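Local coordinates for protein virB8 (Agrobacterium tumefaciens, PDB 2CC3) that is suggested to act at the bacterial surface as part of a type IV secretion system, helping to direct T-DNA transfer to plant cells, at residues 24-29 with 68-73; 90-95 with 104-109; 110-115 with 128-133. All blocks are in the same frame, centred on the assembly; numbering follows the deposited sequence.

Overall arrangement
All three contacts involve the four-stranded antiparallel sheet of the periplasmic domain, and all are partly buried. Interaction 2 is the hairpin in mid-sheet; its centre lies about 10 Å from that of the chain. Interactions 1 and 3 lie farther out, on opposite sides of the chain's centre, their own centres about 25 Å apart. Each involves an outermost strand and reaches the second subunit. Interaction 1 ties an interhelical loop to strand 69-82 by one bridge and charged groups. It touches interaction 2, where L71 and V73 pack on R92 and Y90. Interactions 2 and 3 share strand 102-114. Tyrosine and tryptophan dominate interaction 2; interaction 3 is mainly aliphatic, with R111 and K114 exposed.

Interaction 1 of 3, residues 24-29 with 68-73; sequences SYDADT and HGRLEV
Y25 and L71 form a single antiparallel bridge, a hydrogen-bonded pair. It fastens the loop between helices 6-23 and 30-39 to the edge strand 69-82 of an NTF2-like fold, the clan to which the VirB8 family belongs. Two backbone bonds make the bridge. Y25 N donates to L71 O at 3.0 Å. L71 N returns a bond to Y25 O at 3.1 Å. S24 OG adds a weak bond to L71 O, 3.4 Å long, just where the chain leaves helix 6-23.

The charged contact is between D26 and R70, which lie side by side and point the same way. With chi1 at -174° the D26 carboxylate swings away from its own N, and OD1 comes alongside the R70 chain. OD1 lies 3.2 Å from R70 NE. Its place is over one face of the guanidinium, and the two planes are 84° apart. No N-H points at this oxygen, so the salt bridge is one of charge alone. The guanidinium finds a further partner in D28 of the second subunit, which pairs with NH1. A long salt bridge from NH2 to E72 OE2 extends the network. D26 and D28 of the two subunits approach one another here, and R70 probably eases their repulsion.

Residues 26-29 form a type I turn. D26 O accepts from both T29 N and T29 OG1, which arrive from the same face of its plane.

Apolar contact is modest. Y25 CB meets L71 CD1 at 4.1 Å. The tyrosine ring packs on L65, P61 and Q62, and its OH makes a weak bond to G66 O. At the ring edge, G69 O lies near the plane, 3.8 Å from Y25 CD2.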
loop_
_atom_site.group_PDB
_atom_site.type_symbol
_atom_site.label_atom_id
_atom_site.label_comp_id
_atom_site.label_asym_id
_atom_site.label_seq_id
_atom_site.Cartn_x
_atom_site.Cartn_y
_atom_site.Cartn_z
ATOM N N SER A 24 -4.811 -3.775 -10.028
ATOM C CA SER A 24 -4.378 -2.437 -10.429
ATOM C C SER A 24 -3.201 -2.536 -11.378
ATOM O O SER A 24 -2.534 -3.573 -11.421
ATOM C CB SER A 24 -3.919 -1.652 -9.203
ATOM O OG SER A 24 -4.939 -0.807 -8.761
ATOM N N TYR A 25 -2.933 -1.469 -12.128
ATOM C CA TYR A 25 -1.687 -1.377 -12.914
ATOM C C TYR A 25 -1.198 0.051 -13.090
ATOM O O TYR A 25 -1.937 0.940 -13.515
ATOM C CB TYR A 25 -1.782 -2.008 -14.319
ATOM C CG TYR A 25 -0.491 -1.802 -15.116
ATOM C CD1 TYR A 25 0.645 -2.560 -14.820
ATOM C CD2 TYR A 25 -0.387 -0.832 -16.114
ATOM C CE1 TYR A 25 1.833 -2.383 -15.497
ATOM C CE2 TYR A 25 0.807 -0.652 -16.806
ATOM C CZ TYR A 25 1.914 -1.436 -16.479
ATOM O OH TYR A 25 3.122 -1.326 -17.130
ATOM N N ASP A 26 0.076 0.251 -12.807
ATOM C CA ASP A 26 0.718 1.540 -13.035
ATOM C C ASP A 26 2.181 1.212 -13.284
ATOM O O ASP A 26 2.817 0.583 -12.444
ATOM C CB ASP A 26 0.541 2.411 -11.779
ATOM C CG ASP A 26 1.043 3.830 -11.962
ATOM O OD1 ASP A 26 0.352 4.636 -12.600
ATOM O OD2 ASP A 26 2.130 4.159 -11.438
ATOM N N ALA A 27 2.720 1.600 -14.434
ATOM C CA ALA A 27 4.131 1.276 -14.730
ATOM C C ALA A 27 5.106 1.659 -13.588
ATOM O O ALA A 27 6.090 0.956 -13.334
ATOM C CB ALA A 27 4.554 1.917 -16.053
ATOM N N ASP A 28 4.815 2.761 -12.891
ATOM C CA ASP A 28 5.639 3.188 -11.752
ATOM C C ASP A 28 5.567 2.248 -10.555
ATOM O O ASP A 28 6.544 2.112 -9.835
ATOM C CB ASP A 28 5.277 4.607 -11.301
ATOM C CG ASP A 28 5.555 5.643 -12.375
ATOM O OD1 ASP A 28 6.301 5.325 -13.335
ATOM O OD2 ASP A 28 5.023 6.775 -12.267
ATOM N N THR A 29 4.410 1.619 -10.337
ATOM C CA THR A 29 4.180 0.741 -9.176
ATOM C C THR A 29 4.253 -0.728 -9.551
ATOM O O THR A 29 4.042 -1.604 -8.707
ATOM C CB THR A 29 2.799 0.966 -8.567
ATOM O OG1 THR A 29 1.796 0.648 -9.537
ATOM C CG2 THR A 29 2.622 2.401 -8.093
ATOM N N HIS A 68 1.471 4.220 -20.844
ATOM C CA HIS A 68 0.391 5.061 -21.412
ATOM C C HIS A 68 -1.022 4.783 -20.895
ATOM O O HIS A 68 -2.003 5.354 -21.404
ATOM C CB HIS A 68 0.350 4.902 -22.927
ATOM C CG HIS A 68 1.386 5.700 -23.645
ATOM N ND1 HIS A 68 1.075 6.561 -24.669
ATOM C CD2 HIS A 68 2.729 5.767 -23.485
ATOM C CE1 HIS A 68 2.182 7.124 -25.115
ATOM N NE2 HIS A 68 3.201 6.657 -24.415
ATOM N N GLY A 69 -1.134 3.889 -19.923
ATOM C CA GLY A 69 -2.421 3.530 -19.381
ATOM C C GLY A 69 -2.278 2.991 -17.977
ATOM O O GLY A 69 -1.183 2.637 -17.536
ATOM N N ARG A 70 -3.400 2.935 -17.282
ATOM C CA ARG A 70 -3.459 2.473 -15.903
ATOM C C ARG A 70 -4.784 1.766 -15.680
ATOM O O ARG A 70 -5.756 2.052 -16.378
ATOM C CB ARG A 70 -3.398 3.662 -14.942
ATOM C CG ARG A 70 -2.011 4.133 -14.583
ATOM C CD ARG A 70 -2.001 5.644 -14.317
ATOM N NE ARG A 70 -2.538 6.012 -13.004
ATOM C CZ ARG A 70 -2.147 7.086 -12.312
ATOM N NH1 ARG A 70 -1.211 7.893 -12.809
ATOM N NH2 ARG A 70 -2.691 7.359 -11.126
ATOM N N LEU A 71 -4.797 0.880 -14.684
ATOM C CA LEU A 71 -5.995 0.241 -14.177
ATOM C C LEU A 71 -6.131 0.615 -12.713
ATOM O O LEU A 71 -5.188 0.456 -11.945
ATOM C CB LEU A 71 -5.911 -1.292 -14.337
ATOM C CG LEU A 71 -5.940 -1.939 -15.733
ATOM C CD1 LEU A 71 -5.376 -3.371 -15.741
ATOM C CD2 LEU A 71 -7.321 -1.926 -16.378
ATOM N N GLU A 72 -7.299 1.156 -12.350
ATOM C CA GLU A 72 -7.650 1.467 -10.968
ATOM C C GLU A 72 -8.798 0.600 -10.416
ATOM O O GLU A 72 -9.702 0.201 -11.151
ATOM C CB GLU A 72 -7.974 2.963 -10.818
ATOM C CG GLU A 72 -6.718 3.817 -10.791
ATOM C CD GLU A 72 -6.998 5.298 -10.931
ATOM O OE1 GLU A 72 -8.093 5.750 -10.493
ATOM O OE2 GLU A 72 -6.116 6.005 -11.481
ATOM N N VAL A 73 -8.758 0.351 -9.101
ATOM C CA VAL A 73 -9.645 -0.593 -8.458
ATOM C C VAL A 73 -10.313 0.085 -7.264
ATOM O O VAL A 73 -9.649 0.678 -6.417
ATOM C CB VAL A 73 -8.889 -1.921 -8.116
ATOM C CG1 VAL A 73 -9.610 -2.750 -7.078
ATOM C CG2 VAL A 73 -8.701 -2.757 -9.374
#

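Interaction 2 of 3, residues 90-95 with 104-109; sequences YKRTLI and STWTAT
R92 O is gripped twice. S104 N donates to it across the strands at 2.9 Å, and a water donates to it as well. The same water bonds S104 OG, 3.2 Å away. W106 NE1 also donates to S104 OG, with the partner tilted out of the indole plane. This bond helps fix the rotation of the indole. A weak bond to E139 gives the hydroxyl one more neighbour.

Of the remaining backbone bonds, R92 N to S104 O is short, at 2.6 Å. Y90 and W106 exchange a second pair of bonds. Between these two hydrogen-bonded pairs sits the non-hydrogen-bonded pair K91 and T105.

Y90, R92, S104 and W106 share one face of the sheet. The Y90 ring takes W106 CB over its face, 3.6 Å from the centroid, a CH-pi contact. CG of Y90 sits between the backbone N and the carbonyl carbon (chi1 60°), which lays the ring against W106 CB. The tyrosine and the five-membered ring of W106 are nearly parallel, at 9°, but displaced, with little ring-on-ring overlap. Y90 OH hydrogen-bonds T137 OG1 on strand 130-139. A108 CB meets Y90 CE2 at 4.0 Å.

R92 runs across the indole. Its CB lies 3.6 Å from W106 NE1, and W106 CZ2 comes over one face of the guanidinium. R92 NE is buried here and has no partner in the model.

Helix 6-23 packs on Y90 through W16 and V19. The whole is a twisted antiparallel beta hairpin, strands 85-96 and 102-114, at the centre of the curved sheet of an NTF2-like domain.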
loop_
_atom_site.group_PDB
_atom_site.type_symbol
_atom_site.label_atom_id
_atom_site.label_comp_id
_atom_site.label_asym_id
_atom_site.label_seq_id
_atom_site.Cartn_x
_atom_site.Cartn_y
_atom_site.Cartn_z
ATOM N N TYR A 90 -15.415 -5.527 -6.758
ATOM C CA TYR A 90 -14.687 -4.294 -6.974
ATOM C C TYR A 90 -14.972 -3.796 -8.352
ATOM O O TYR A 90 -15.292 -4.573 -9.225
ATOM C CB TYR A 90 -13.149 -4.468 -6.763
ATOM C CG TYR A 90 -12.481 -5.476 -7.673
ATOM C CD1 TYR A 90 -11.841 -5.080 -8.827
ATOM C CD2 TYR A 90 -12.506 -6.836 -7.367
ATOM C CE1 TYR A 90 -11.258 -5.999 -9.669
ATOM C CE2 TYR A 90 -11.925 -7.755 -8.184
ATOM C CZ TYR A 90 -11.307 -7.343 -9.349
ATOM O OH TYR A 90 -10.714 -8.285 -10.171
ATOM N N LYS A 91 -14.864 -2.487 -8.521
ATOM C CA LYS A 91 -14.961 -1.825 -9.804
ATOM C C LYS A 91 -13.581 -1.566 -10.333
ATOM O O LYS A 91 -12.697 -1.099 -9.591
ATOM C CB LYS A 91 -15.687 -0.489 -9.627
ATOM C CG LYS A 91 -15.800 0.355 -10.898
ATOM C CD LYS A 91 -16.808 1.478 -10.666
ATOM C CE LYS A 91 -16.713 2.600 -11.714
ATOM N NZ LYS A 91 -16.111 3.872 -11.190
ATOM N N ARG A 92 -13.402 -1.832 -11.629
ATOM C CA ARG A 92 -12.109 -1.692 -12.279
ATOM C C ARG A 92 -12.194 -0.690 -13.430
ATOM O O ARG A 92 -13.017 -0.830 -14.323
ATOM C CB ARG A 92 -11.637 -3.048 -12.779
ATOM C CG ARG A 92 -10.126 -3.242 -12.807
ATOM C CD ARG A 92 -9.664 -3.308 -14.227
ATOM N NE ARG A 92 -8.876 -4.498 -14.497
ATOM C CZ ARG A 92 -8.935 -5.213 -15.622
ATOM N NH1 ARG A 92 -9.783 -4.889 -16.602
ATOM N NH2 ARG A 92 -8.151 -6.277 -15.759
ATOM N N THR A 93 -11.331 0.320 -13.396
ATOM C CA THR A 93 -11.379 1.412 -14.343
ATOM C C THR A 93 -10.107 1.405 -15.168
ATOM O O THR A 93 -8.996 1.431 -14.616
ATOM C CB THR A 93 -11.499 2.755 -13.598
ATOM O OG1 THR A 93 -12.549 2.668 -12.625
ATOM C CG2 THR A 93 -11.786 3.867 -14.552
ATOM N N LEU A 94 -10.287 1.353 -16.484
ATOM C CA LEU A 94 -9.214 1.496 -17.455
ATOM C C LEU A 94 -9.098 2.970 -17.878
ATOM O O LEU A 94 -10.069 3.555 -18.392
ATOM C CB LEU A 94 -9.479 0.598 -18.670
ATOM C CG LEU A 94 -8.605 0.805 -19.902
ATOM C CD1 LEU A 94 -7.187 0.359 -19.636
ATOM C CD2 LEU A 94 -9.192 0.067 -21.102
ATOM N N ILE A 95 -7.918 3.547 -17.650
ATOM C CA ILE A 95 -7.637 4.938 -18.003
ATOM C C ILE A 95 -6.517 4.987 -19.038
ATOM O O ILE A 95 -5.358 4.748 -18.728
ATOM C CB ILE A 95 -7.300 5.807 -16.736
ATOM C CG1 ILE A 95 -8.467 5.749 -15.737
ATOM C CG2 ILE A 95 -6.985 7.268 -17.120
ATOM C CD1 ILE A 95 -8.282 6.592 -14.488
ATOM N N SER A 104 -15.703 -1.449 -15.323
ATOM C CA SER A 104 -16.364 -2.756 -15.235
ATOM C C SER A 104 -16.262 -3.266 -13.800
ATOM O O SER A 104 -15.335 -2.886 -13.083
ATOM C CB SER A 104 -15.705 -3.757 -16.173
ATOM O OG SER A 104 -14.313 -3.833 -15.893
ATOM N N THR A 105 -17.198 -4.138 -13.402
ATOM C CA THR A 105 -17.260 -4.700 -12.044
ATOM C C THR A 105 -16.924 -6.199 -12.022
ATOM O O THR A 105 -17.225 -6.921 -12.952
ATOM C CB THR A 105 -18.624 -4.384 -11.366
ATOM O OG1 THR A 105 -18.856 -2.964 -11.401
ATOM C CG2 THR A 105 -18.628 -4.810 -9.916
ATOM N N TRP A 106 -16.298 -6.649 -10.932
ATOM C CA TRP A 106 -15.664 -7.967 -10.835
ATOM C C TRP A 106 -15.928 -8.580 -9.470
ATOM O O TRP A 106 -16.219 -7.888 -8.514
ATOM C CB TRP A 106 -14.127 -7.844 -11.014
ATOM C CG TRP A 106 -13.571 -7.366 -12.378
ATOM C CD1 TRP A 106 -13.637 -6.111 -12.902
ATOM C CD2 TRP A 106 -12.799 -8.141 -13.310
ATOM N NE1 TRP A 106 -12.982 -6.055 -14.118
ATOM C CE2 TRP A 106 -12.465 -7.291 -14.393
ATOM C CE3 TRP A 106 -12.389 -9.490 -13.354
ATOM C CZ2 TRP A 106 -11.728 -7.734 -15.505
ATOM C CZ3 TRP A 106 -11.638 -9.940 -14.459
ATOM C CH2 TRP A 106 -11.303 -9.058 -15.513
ATOM N N THR A 107 -15.813 -9.897 -9.367
ATOM C CA THR A 107 -15.858 -10.539 -8.074
ATOM C C THR A 107 -14.563 -11.365 -7.967
ATOM O O THR A 107 -14.363 -12.288 -8.763
ATOM C CB THR A 107 -17.085 -11.462 -7.942
ATOM O OG1 THR A 107 -18.280 -10.725 -8.228
ATOM C CG2 THR A 107 -17.187 -12.069 -6.545
ATOM N N ALA A 108 -13.676 -11.039 -7.027
ATOM C CA ALA A 108 -12.555 -11.952 -6.775
ATOM C C ALA A 108 -12.984 -12.988 -5.748
ATOM O O ALA A 108 -13.658 -12.652 -4.759
ATOM C CB ALA A 108 -11.246 -11.180 -6.311
ATOM N N THR A 109 -12.634 -14.252 -5.992
ATOM C CA THR A 109 -12.797 -15.302 -4.982
ATOM C C THR A 109 -11.427 -15.654 -4.399
ATOM O O THR A 109 -10.532 -16.080 -5.130
ATOM C CB THR A 109 -13.573 -16.559 -5.536
ATOM O OG1 THR A 109 -14.818 -16.124 -6.098
ATOM C CG2 THR A 109 -13.877 -17.542 -4.418
HETATM O O HOH W 1 -11.898 -1.968 -16.746
#

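Interaction 3 of 3, residues 110-115 with 128-133; sequences VRYEKV and GGLVVT
V110 and V132 meet on the buried side, CG1 to CG1 at 3.7 Å, their side chains crossing at about a right angle. Next to them Y112 CD1 touches L130 CD2 at 3.8 Å. Helix 6-23 closes over this face: L15 packs on V110 and Y112, V11 on Y112, and S14 on L130. K114 forms the solvent-exposed end of the same face. It lies beside L130, CE to CD2 3.7 Å. Its NZ makes a salt bridge to E7 and a weak bond to G128 O, and its chain touches Q6 of the second subunit.

Backbone bonds hold the two segments together. V131 and E113 are joined by E113 N to V131 O at 2.9 Å and by the return bond. At the other end T133 N donates to R111 O, and T133 OG1 adds a weak bond to the same oxygen. This is the antiparallel pairing of strand 102-114 with the outermost strand 130-139 of the NTF2-like sheet. The chain turns a corner at T133. G129 has a positive phi (73°), which glycine adopts readily, and its O is presented to V115 N.

The face of E113 and V131 is more open to solvent and more polar. With chi1 at 75° and the chain extended beyond CG, E113 runs alongside V131 and carries OE2 to 3.3 Å from T133 CG2. V115 CG1 on V131 CG2 is the apolar patch of this side. R111 runs its CB, CG and CD past T133 OG1.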
loop_
_atom_site.group_PDB
_atom_site.type_symbol
_atom_site.label_atom_id
_atom_site.label_comp_id
_atom_site.label_asym_id
_atom_site.label_seq_id
_atom_site.Cartn_x
_atom_site.Cartn_y
_atom_site.Cartn_z
ATOM N N VAL A 110 -11.270 -15.462 -3.084
ATOM C CA VAL A 110 -9.936 -15.552 -2.451
ATOM C C VAL A 110 -9.944 -16.520 -1.278
ATOM O O VAL A 110 -10.607 -16.275 -0.275
ATOM C CB VAL A 110 -9.386 -14.171 -1.981
ATOM C CG1 VAL A 110 -7.947 -14.301 -1.432
ATOM C CG2 VAL A 110 -9.415 -13.141 -3.131
ATOM N N ARG A 111 -9.220 -17.630 -1.431
ATOM C CA ARG A 111 -8.953 -18.558 -0.335
ATOM C C ARG A 111 -7.573 -18.236 0.247
ATOM O O ARG A 111 -6.604 -17.986 -0.485
ATOM C CB ARG A 111 -9.016 -20.039 -0.821
ATOM C CG ARG A 111 -9.035 -21.075 0.312
ATOM C CD ARG A 111 -8.831 -22.523 -0.149
ATOM N NE ARG A 111 -10.008 -23.019 -0.843
ATOM C CZ ARG A 111 -11.102 -23.479 -0.242
ATOM N NH1 ARG A 111 -11.190 -23.522 1.089
ATOM N NH2 ARG A 111 -12.131 -23.880 -0.980
ATOM N N TYR A 112 -7.476 -18.264 1.562
ATOM C CA TYR A 112 -6.234 -17.870 2.212
ATOM C C TYR A 112 -6.025 -18.797 3.390
ATOM O O TYR A 112 -6.991 -19.355 3.899
ATOM C CB TYR A 112 -6.312 -16.384 2.677
ATOM C CG TYR A 112 -7.370 -16.122 3.749
ATOM C CD1 TYR A 112 -7.030 -16.149 5.098
ATOM C CD2 TYR A 112 -8.707 -15.849 3.411
ATOM C CE1 TYR A 112 -7.972 -15.938 6.067
ATOM C CE2 TYR A 112 -9.670 -15.600 4.405
ATOM C CZ TYR A 112 -9.283 -15.659 5.721
ATOM O OH TYR A 112 -10.186 -15.455 6.751
ATOM N N GLU A 113 -4.767 -18.944 3.811
ATOM C CA GLU A 113 -4.405 -19.577 5.070
ATOM C C GLU A 113 -3.630 -18.566 5.937
ATOM O O GLU A 113 -3.179 -17.540 5.464
ATOM C CB GLU A 113 -3.530 -20.811 4.809
ATOM C CG GLU A 113 -2.069 -20.476 4.421
ATOM C CD GLU A 113 -1.322 -21.598 3.674
ATOM O OE1 GLU A 113 -0.117 -21.418 3.413
ATOM O OE2 GLU A 113 -1.920 -22.651 3.342
ATOM N N LYS A 114 -3.494 -18.870 7.211
ATOM C CA LYS A 114 -2.541 -18.192 8.090
ATOM C C LYS A 114 -1.289 -19.026 8.308
ATOM O O LYS A 114 -1.382 -20.189 8.691
ATOM C CB LYS A 114 -3.205 -17.954 9.431
ATOM C CG LYS A 114 -3.691 -16.562 9.535
ATOM C CD LYS A 114 -5.031 -16.451 10.234
ATOM C CE LYS A 114 -5.423 -14.973 10.275
ATOM N NZ LYS A 114 -4.508 -14.148 11.167
ATOM N N VAL A 115 -0.126 -18.452 8.036
ATOM C CA VAL A 115 1.132 -19.037 8.508
ATOM C C VAL A 115 1.584 -18.339 9.807
ATOM O O VAL A 115 1.454 -17.108 9.950
ATOM C CB VAL A 115 2.239 -19.028 7.422
ATOM C CG1 VAL A 115 1.734 -19.676 6.161
ATOM C CG2 VAL A 115 2.732 -17.617 7.146
ATOM N N GLY A 128 -0.578 -10.089 9.589
ATOM C CA GLY A 128 -1.384 -11.243 9.976
ATOM C C GLY A 128 -0.940 -12.607 9.436
ATOM O O GLY A 128 -1.559 -13.620 9.739
ATOM N N GLY A 129 0.090 -12.634 8.609
ATOM C CA GLY A 129 0.639 -13.894 8.113
ATOM C C GLY A 129 -0.243 -14.578 7.079
ATOM O O GLY A 129 -0.225 -15.797 6.938
ATOM N N LEU A 130 -0.980 -13.775 6.324
ATOM C CA LEU A 130 -1.899 -14.251 5.307
ATOM C C LEU A 130 -1.176 -14.662 4.031
ATOM O O LEU A 130 -0.358 -13.919 3.499
ATOM C CB LEU A 130 -2.940 -13.169 4.968
ATOM C CG LEU A 130 -3.985 -12.773 6.018
ATOM C CD1 LEU A 130 -5.189 -12.134 5.330
ATOM C CD2 LEU A 130 -4.428 -13.993 6.876
ATOM N N VAL A 131 -1.491 -15.847 3.538
ATOM C CA VAL A 131 -1.008 -16.278 2.230
ATOM C C VAL A 131 -2.221 -16.682 1.441
ATOM O O VAL A 131 -3.095 -17.353 1.974
ATOM C CB VAL A 131 -0.062 -17.482 2.362
ATOM C CG1 VAL A 131 0.651 -17.798 1.030
ATOM C CG2 VAL A 131 0.918 -17.214 3.473
ATOM N N VAL A 132 -2.277 -16.257 0.181
ATOM C CA VAL A 132 -3.355 -16.675 -0.737
ATOM C C VAL A 132 -3.044 -17.985 -1.461
ATOM O O VAL A 132 -2.131 -18.054 -2.285
ATOM C CB VAL A 132 -3.697 -15.583 -1.772
ATOM C CG1 VAL A 132 -4.894 -16.029 -2.670
ATOM C CG2 VAL A 132 -3.982 -14.255 -1.041
ATOM N N THR A 133 -3.868 -18.988 -1.171
ATOM C CA THR A 133 -3.726 -20.380 -1.656
ATOM C C THR A 133 -4.573 -20.742 -2.893
ATOM O O THR A 133 -4.246 -21.700 -3.637
ATOM C CB THR A 133 -4.089 -21.366 -0.531
ATOM O OG1 THR A 133 -5.395 -21.061 -0.009
ATOM C CG2 THR A 133 -3.075 -21.263 0.564
#